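PDB 3MCX: SusD superfamily protein from Bacteroides thetaiotaomicron, which probably binds glycans at the outer membrane as a SusD-family lipoprotein, and can bind zinc ions. Local coordinates for residues A[134-137]-A[138-142]; A[170-173]-A[174-178]; A[380-383]-A[384-387]. All blocks are in the same frame, centred on the assembly; numbering follows the deposited sequence.

Contact 1 (A[134-137]-A[138-142])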
loop_
_atom_site.group_PDB
_atom_site.type_symbol
_atom_site.label_atom_id
_atom_site.label_comp_id
_atom_site.label_asym_id
_atom_site.label_seq_id
_atom_site.Cartn_x
_atom_site.Cartn_y
_atom_site.Cartn_z
ATOM N N PHE A 134 -10.417 -4.584 0.783
ATOM C CA PHE A 134 -10.026 -3.173 0.806
ATOM C C PHE A 134 -9.176 -2.819 -0.417
ATOM O O PHE A 134 -9.409 -1.815 -1.087
ATOM C CB PHE A 134 -9.270 -2.883 2.113
ATOM C CG PHE A 134 -8.748 -1.479 2.255
ATOM C CD1 PHE A 134 -9.600 -0.406 2.300
ATOM C CD2 PHE A 134 -7.397 -1.245 2.399
ATOM C CE1 PHE A 134 -9.115 0.875 2.495
ATOM C CE2 PHE A 134 -6.909 0.043 2.571
ATOM C CZ PHE A 134 -7.761 1.086 2.637
ATOM N N ASN A 135 -8.167 -3.648 -0.691
ATOM C CA ASN A 135 -7.288 -3.434 -1.842
ATOM C C ASN A 135 -8.044 -3.405 -3.153
ATOM O O ASN A 135 -7.815 -2.532 -3.998
ATOM C CB ASN A 135 -6.190 -4.494 -1.846
ATOM C CG ASN A 135 -5.161 -4.263 -0.733
ATOM O OD1 ASN A 135 -4.833 -3.113 -0.406
ATOM N ND2 ASN A 135 -4.628 -5.352 -0.169
ATOM N N LEU A 136 -8.967 -4.353 -3.353
ATOM C CA LEU A 136 -9.779 -4.333 -4.568
ATOM C C LEU A 136 -10.655 -3.069 -4.660
ATOM O O LEU A 136 -10.805 -2.483 -5.715
ATOM C CB LEU A 136 -10.668 -5.567 -4.649
ATOM C CG LEU A 136 -9.927 -6.864 -4.993
ATOM C CD1 LEU A 136 -10.732 -8.055 -4.520
ATOM C CD2 LEU A 136 -9.650 -6.930 -6.490
ATOM N N THR A 137 -11.262 -2.705 -3.536
ATOM C CA THR A 137 -12.212 -1.631 -3.507
ATOM C C THR A 137 -11.517 -0.307 -3.852
ATOM O O THR A 137 -12.088 0.542 -4.534
ATOM C CB THR A 137 -12.945 -1.561 -2.144
ATOM O OG1 THR A 137 -13.604 -2.804 -1.902
ATOM C CG2 THR A 137 -13.952 -0.421 -2.119
ATOM N N ARG A 138 -10.308 -0.115 -3.356
ATOM C CA ARG A 138 -9.644 1.154 -3.553
ATOM C C ARG A 138 -9.043 1.262 -4.956
ATOM O O ARG A 138 -8.886 2.382 -5.421
ATOM C CB ARG A 138 -8.628 1.405 -2.425
ATOM C CG ARG A 138 -7.437 0.567 -2.481
ATOM C CD ARG A 138 -6.720 0.477 -1.109
ATOM N NE ARG A 138 -6.471 1.706 -0.377
ATOM C CZ ARG A 138 -5.340 2.001 0.313
ATOM N NH1 ARG A 138 -4.274 1.211 0.281
ATOM N NH2 ARG A 138 -5.284 3.071 1.057
ATOM N N LEU A 139 -8.793 0.138 -5.650
ATOM C CA LEU A 139 -8.350 0.183 -7.053
ATOM C C LEU A 139 -9.515 0.356 -8.001
ATOM O O LEU A 139 -9.411 1.121 -8.963
ATOM C CB LEU A 139 -7.600 -1.104 -7.441
ATOM C CG LEU A 139 -6.082 -0.962 -7.402
ATOM C CD1 LEU A 139 -5.533 -0.700 -5.977
ATOM C CD2 LEU A 139 -5.433 -2.198 -8.061
ATOM N N PHE A 140 -10.611 -0.375 -7.771
ATOM C CA PHE A 140 -11.657 -0.521 -8.760
ATOM C C PHE A 140 -12.918 0.296 -8.466
ATOM O O PHE A 140 -13.903 0.227 -9.214
ATOM C CB PHE A 140 -11.984 -2.023 -8.925
ATOM C CG PHE A 140 -10.839 -2.802 -9.539
ATOM C CD1 PHE A 140 -10.657 -2.776 -10.905
ATOM C CD2 PHE A 140 -9.937 -3.503 -8.744
ATOM C CE1 PHE A 140 -9.588 -3.463 -11.514
ATOM C CE2 PHE A 140 -8.854 -4.194 -9.332
ATOM C CZ PHE A 140 -8.696 -4.148 -10.719
ATOM N N GLY A 141 -12.871 1.090 -7.374
ATOM C CA GLY A 141 -14.002 1.919 -6.926
ATOM C C GLY A 141 -13.533 3.339 -6.693
ATOM O O GLY A 141 -12.389 3.581 -6.301
HETATM N N MSE A 142 -14.428 4.292 -6.930
HETATM C CA MSE A 142 -14.126 5.692 -6.621
HETATM C C MSE A 142 -13.944 5.849 -5.108
HETATM O O MSE A 142 -14.510 5.092 -4.326
HETATM C CB MSE A 142 -15.257 6.601 -7.108
HETATM C CG MSE A 142 -15.415 6.633 -8.622
HETATM SE SE MSE A 142 -13.928 7.325 -9.621
HETATM C CE MSE A 142 -13.949 9.201 -9.074
HETATM O O HOH W 1 -3.603 -0.982 -1.665
HETATM O O HOH W 2 -13.146 2.894 -3.204
#
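Arg138 runs its side chain along Phe134, one helical turn earlier. Arg138 CD rests over the ring face in a CH-pi contact, 3.9 Å from the centroid, and the guanidinium projects beyond the ring, so that the CE2-CZ edge of Phe134 lies over its face, with Phe134 CZ 3.3 Å from Arg138 NE and the two planes 31° apart. Arg138 has CG between its own N and carbonyl carbon (chi1 72°); a bend at chi3 then turns the guanidinium under that edge. Arginine suits this place because its aliphatic CD can rest on the ring face while its flat end passes along the ring's edge and still offers N-H groups. A water in the guanidinium plane accepts from Arg138 NH1 at 3.0 Å and donates to Asn135 OD1 at 2.8 Å. Beyond it, Glu419 forms a salt bridge with Arg138 NH1, Tyr422 makes a cation-pi contact, and the hydroxyl of Tyr41 is hydrogen-bonded to Asn135 ND2. A leucine in place of the arginine would probably leave Glu419 without this positive partner and the water without one of its anchors. On another side of the helix, Leu136 CD2 meets Phe140 CE2 at 4.0 Å, and Phe140 N donates to Leu136 O at 3.0 Å. This is the buried C-terminal end of helix 115-140: Leu136 faces helix 81-106, Thr137 packs on helix 172-186, and Phe134 and Arg138 reach helix 201-214.

Contact 2 (A[170-173]-A[174-178]). With ZN (zinc ion), chain B.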
loop_
_atom_site.group_PDB
_atom_site.type_symbol
_atom_site.label_atom_id
_atom_site.label_comp_id
_atom_site.label_asym_id
_atom_site.label_seq_id
_atom_site.Cartn_x
_atom_site.Cartn_y
_atom_site.Cartn_z
ATOM N N SER A 170 -20.987 -4.811 -5.108
ATOM C CA SER A 170 -21.562 -4.105 -3.951
ATOM C C SER A 170 -21.099 -2.665 -4.030
ATOM O O SER A 170 -20.205 -2.361 -4.832
ATOM C CB SER A 170 -21.141 -4.795 -2.651
ATOM O OG SER A 170 -21.860 -6.011 -2.462
ATOM N N THR A 171 -21.690 -1.778 -3.234
ATOM C CA THR A 171 -21.189 -0.395 -3.216
ATOM C C THR A 171 -19.871 -0.298 -2.489
ATOM O O THR A 171 -19.510 -1.182 -1.693
ATOM C CB THR A 171 -22.186 0.582 -2.562
ATOM O OG1 THR A 171 -22.252 0.314 -1.139
ATOM C CG2 THR A 171 -23.578 0.501 -3.204
ATOM N N VAL A 172 -19.140 0.790 -2.727
ATOM C CA VAL A 172 -17.927 1.051 -1.975
ATOM C C VAL A 172 -18.180 1.015 -0.465
ATOM O O VAL A 172 -17.423 0.409 0.290
ATOM C CB VAL A 172 -17.305 2.395 -2.428
ATOM C CG1 VAL A 172 -16.201 2.852 -1.496
ATOM C CG2 VAL A 172 -16.741 2.250 -3.909
ATOM N N ALA A 173 -19.281 1.613 -0.011
ATOM C CA ALA A 173 -19.575 1.606 1.432
ATOM C C ALA A 173 -19.844 0.180 1.949
ATOM O O ALA A 173 -19.396 -0.163 3.041
ATOM C CB ALA A 173 -20.754 2.517 1.749
ATOM N N GLN A 174 -20.571 -0.643 1.191
ATOM C CA GLN A 174 -20.818 -2.012 1.588
ATOM C C GLN A 174 -19.515 -2.788 1.696
ATOM O O GLN A 174 -19.303 -3.578 2.626
ATOM C CB GLN A 174 -21.758 -2.670 0.592
ATOM C CG GLN A 174 -23.212 -2.229 0.735
ATOM C CD GLN A 174 -24.111 -2.770 -0.359
ATOM O OE1 GLN A 174 -23.683 -2.901 -1.517
ATOM N NE2 GLN A 174 -25.353 -3.067 -0.016
ATOM N N CYS A 175 -18.604 -2.503 0.775
ATOM C CA CYS A 175 -17.291 -3.131 0.808
ATOM C C CYS A 175 -16.517 -2.705 2.043
ATOM O O CYS A 175 -15.962 -3.543 2.752
ATOM C CB CYS A 175 -16.521 -2.826 -0.482
ATOM S SG CYS A 175 -17.202 -3.663 -1.925
ATOM N N TYR A 176 -16.458 -1.403 2.309
ATOM C CA TYR A 176 -15.766 -0.946 3.526
ATOM C C TYR A 176 -16.380 -1.529 4.815
ATOM O O TYR A 176 -15.665 -1.862 5.753
ATOM C CB TYR A 176 -15.688 0.582 3.604
ATOM C CG TYR A 176 -14.510 1.242 2.915
ATOM C CD1 TYR A 176 -14.491 1.469 1.549
ATOM C CD2 TYR A 176 -13.442 1.699 3.657
ATOM C CE1 TYR A 176 -13.415 2.109 0.935
ATOM C CE2 TYR A 176 -12.365 2.338 3.054
ATOM C CZ TYR A 176 -12.377 2.565 1.700
ATOM O OH TYR A 176 -11.307 3.224 1.122
ATOM N N GLU A 177 -17.697 -1.638 4.863
ATOM C CA GLU A 177 -18.357 -2.259 6.038
ATOM C C GLU A 177 -17.813 -3.664 6.251
ATOM O O GLU A 177 -17.518 -4.057 7.370
ATOM C CB GLU A 177 -19.845 -2.355 5.867
ATOM C CG GLU A 177 -20.582 -1.083 6.031
ATOM C CD GLU A 177 -22.070 -1.299 5.797
ATOM O OE1 GLU A 177 -22.454 -2.301 5.114
ATOM O OE2 GLU A 177 -22.858 -0.478 6.330
ATOM N N GLN A 178 -17.659 -4.413 5.166
ATOM C CA GLN A 178 -17.162 -5.802 5.297
ATOM C C GLN A 178 -15.688 -5.837 5.700
ATOM O O GLN A 178 -15.312 -6.699 6.525
ATOM C CB GLN A 178 -17.396 -6.580 3.998
ATOM C CG GLN A 178 -17.087 -8.056 4.090
ATOM C CD GLN A 178 -17.994 -8.773 5.039
ATOM O OE1 GLN A 178 -19.222 -8.754 4.888
ATOM N NE2 GLN A 178 -17.404 -9.438 6.034
HETATM ZN ZN ZN B . -24.295 -2.734 4.806
HETATM O O HOH W 3 -23.751 -4.212 3.584
#
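Gln174 and Thr171 exchange hydrogen bonds in a capping box at the start of helix 172-186. Gln174 N donates to Thr171 OG1 at 3.0 Å, and in return Thr171 N donates to Gln174 OE1 at 2.9 Å, a nearly straight bond (167°) with the donor tilted 17° from the amide's carbonyl plane. Threonine serves as N-cap because its hydroxyl, held between N and the carbonyl carbon (chi1 70°), faces the first turn; glutamine is long enough for its extended chain to run back past that hydroxyl. Cys175 follows on the buried side, its N bonded to Thr171 O at 2.9 Å; its small side chain fits against Thr137 of helix 115-140. Next, Tyr176 lies alongside Val172, pointing the same way: Val172 CG1 touches Tyr176 CD1 at 3.8 Å, and Val172 O sits at the ring edge. The same ring meets Tyr144 edge-to-face and reaches helix 201-214. Glu177 turns outward again, its CG 3.3 Å from Ala173 O, and its extended chain carries OE1 to a zinc ion at 1.9 Å, which also holds a water at 2.0 Å. Glu177 OE2 is 3.1 Å from the metal, so the carboxylate binds through one oxygen. The box satisfies N-H groups that a first turn leaves without helical acceptors, while the zinc would offset the glutamate's negative charge.

Contact 3 (A[380-383]-A[384-387]). With ZN (zinc ion), chain E.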
loop_
_atom_site.group_PDB
_atom_site.type_symbol
_atom_site.label_atom_id
_atom_site.label_comp_id
_atom_site.label_asym_id
_atom_site.label_seq_id
_atom_site.Cartn_x
_atom_site.Cartn_y
_atom_site.Cartn_z
ATOM N N TYR A 380 2.282 13.911 17.429
ATOM C CA TYR A 380 2.609 12.735 16.626
ATOM C C TYR A 380 3.281 13.111 15.310
ATOM O O TYR A 380 4.193 12.412 14.834
ATOM C CB TYR A 380 1.372 11.865 16.363
ATOM C CG TYR A 380 0.757 11.270 17.612
ATOM C CD1 TYR A 380 1.552 10.779 18.656
ATOM C CD2 TYR A 380 -0.630 11.179 17.753
ATOM C CE1 TYR A 380 0.976 10.223 19.796
ATOM C CE2 TYR A 380 -1.201 10.615 18.878
ATOM C CZ TYR A 380 -0.405 10.137 19.891
ATOM O OH TYR A 380 -0.981 9.573 21.023
ATOM N N LEU A 381 2.833 14.200 14.700
ATOM C CA LEU A 381 3.526 14.717 13.517
ATOM C C LEU A 381 4.966 15.070 13.873
ATOM O O LEU A 381 5.891 14.730 13.146
ATOM C CB LEU A 381 2.826 15.946 12.928
ATOM C CG LEU A 381 3.506 16.460 11.648
ATOM C CD1 LEU A 381 3.564 15.408 10.527
ATOM C CD2 LEU A 381 2.866 17.806 11.191
ATOM N N ASN A 382 5.152 15.737 14.995
ATOM C CA ASN A 382 6.488 16.146 15.437
ATOM C C ASN A 382 7.376 14.952 15.816
ATOM O O ASN A 382 8.591 15.022 15.663
ATOM C CB ASN A 382 6.414 17.186 16.547
ATOM C CG ASN A 382 6.057 18.563 16.011
ATOM O OD1 ASN A 382 6.296 18.858 14.822
ATOM N ND2 ASN A 382 5.448 19.400 16.857
ATOM N N ASP A 383 6.766 13.842 16.243
ATOM C CA ASP A 383 7.523 12.594 16.478
ATOM C C ASP A 383 8.199 12.103 15.207
ATOM O O ASP A 383 9.264 11.531 15.267
ATOM C CB ASP A 383 6.613 11.495 17.026
ATOM C CG ASP A 383 6.400 11.608 18.520
ATOM O OD1 ASP A 383 7.383 11.869 19.236
ATOM O OD2 ASP A 383 5.235 11.442 18.987
ATOM N N ILE A 384 7.586 12.332 14.072
ATOM C CA ILE A 384 8.193 11.975 12.798
ATOM C C ILE A 384 9.200 13.043 12.416
ATOM O O ILE A 384 10.375 12.743 12.234
ATOM C CB ILE A 384 7.141 11.763 11.708
ATOM C CG1 ILE A 384 6.134 10.673 12.117
ATOM C CG2 ILE A 384 7.842 11.431 10.389
ATOM C CD1 ILE A 384 6.711 9.306 12.474
ATOM N N ILE A 385 8.758 14.297 12.328
ATOM C CA ILE A 385 9.638 15.397 11.893
ATOM C C ILE A 385 10.939 15.406 12.688
ATOM O O ILE A 385 12.025 15.475 12.099
ATOM C CB ILE A 385 8.923 16.787 11.943
ATOM C CG1 ILE A 385 7.760 16.848 10.941
ATOM C CG2 ILE A 385 9.910 17.920 11.573
ATOM C CD1 ILE A 385 6.879 18.131 11.109
ATOM N N SER A 386 10.842 15.325 14.014
ATOM C CA SER A 386 12.019 15.446 14.891
ATOM C C SER A 386 13.027 14.316 14.713
ATOM O O SER A 386 14.193 14.481 15.094
ATOM C CB SER A 386 11.618 15.502 16.361
ATOM O OG SER A 386 11.039 14.290 16.784
ATOM N N ARG A 387 12.570 13.187 14.166
ATOM C CA ARG A 387 13.427 12.029 13.894
ATOM C C ARG A 387 13.906 11.952 12.452
ATOM O O ARG A 387 14.518 10.950 12.031
ATOM C CB ARG A 387 12.699 10.725 14.311
ATOM C CG ARG A 387 12.496 10.568 15.803
ATOM C CD ARG A 387 11.682 9.331 16.105
ATOM N NE ARG A 387 11.605 9.037 17.518
ATOM C CZ ARG A 387 10.795 9.647 18.382
ATOM N NH1 ARG A 387 9.918 10.564 17.976
ATOM N NH2 ARG A 387 10.823 9.304 19.654
HETATM ZN ZN ZN E . 7.433 11.616 21.253
#
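Leu381 and Ile385 form the tightly packed side of this turn of helix 374-385. Ile385 CD1 reaches across to Leu381 CG at 3.8 Å, the two side chains meeting at a slant, and the extended CG1 branch of the isoleucine (chi2 171°) also brings that methyl beside Asn382 OD1. Branched aliphatic residues suit this face because it is pressed against other helices: Leu381 touches helix 356-370, and both residues touch Glu409 of helix 403-414. A backbone hydrogen bond joins Ile385 N to Leu381 O at 3.0 Å. Asn382, itself partly exposed, uses its amide outward, OD1 accepting from Val396 N and so tying the helix to a following loop.

The other side is polar, and looser where Ser386 and Arg387 are partly exposed, although Asp383 between them and the helix is buried. Asn382 O accepts twice from Ser386, from N and from OG, each at 2.8 Å and from opposite faces of the carbonyl plane; serine fits because its short hydroxyl, tucked back over the turn (chi1 66°), can reach the carbonyl its own backbone already uses. Arg387 sends an extended chain back alongside Asp383. Its NH1 donates to Asp383 O at 2.9 Å and, within a salt bridge, to Asp383 OD1 at 3.1 Å, both acceptors close to the guanidinium plane. The carboxylate is turned 57° from that plane, and NH1 meets OD1 on its anti side but out of the carboxylate plane.

Asp383 OD1 also binds a zinc ion at 2.0 Å. One carboxylate oxygen therefore serves two positive partners, which would draw negative charge toward it and probably favour the ionised aspartate, while the arginine's second bond, to the main-chain oxygen, holds the guanidinium in position beside the carboxylate.

Overall arrangement
Contacts 1 and 2 are neighbours, with centres about 10 Å apart. They belong to helices 115-140 and 172-186, successive in the chain, and meet directly: Thr137 OG1 packs on Cys175 CB at 3.2 Å, and Phe134 CE1 lies 3.5 Å from Tyr176 OH. The end of one helix thus abuts the start of the next. Contact 3 stands apart, its centre about 30 Å from that of contact 1, on the opposite side of the chain's centre, and about 34 Å from that of contact 2. Contacts 2 and 3 each place one carboxylate on a zinc ion, at separate sites, whereas contact 1 is buried and metal-free, the side chain of Thr137 lying about 13 Å from a zinc.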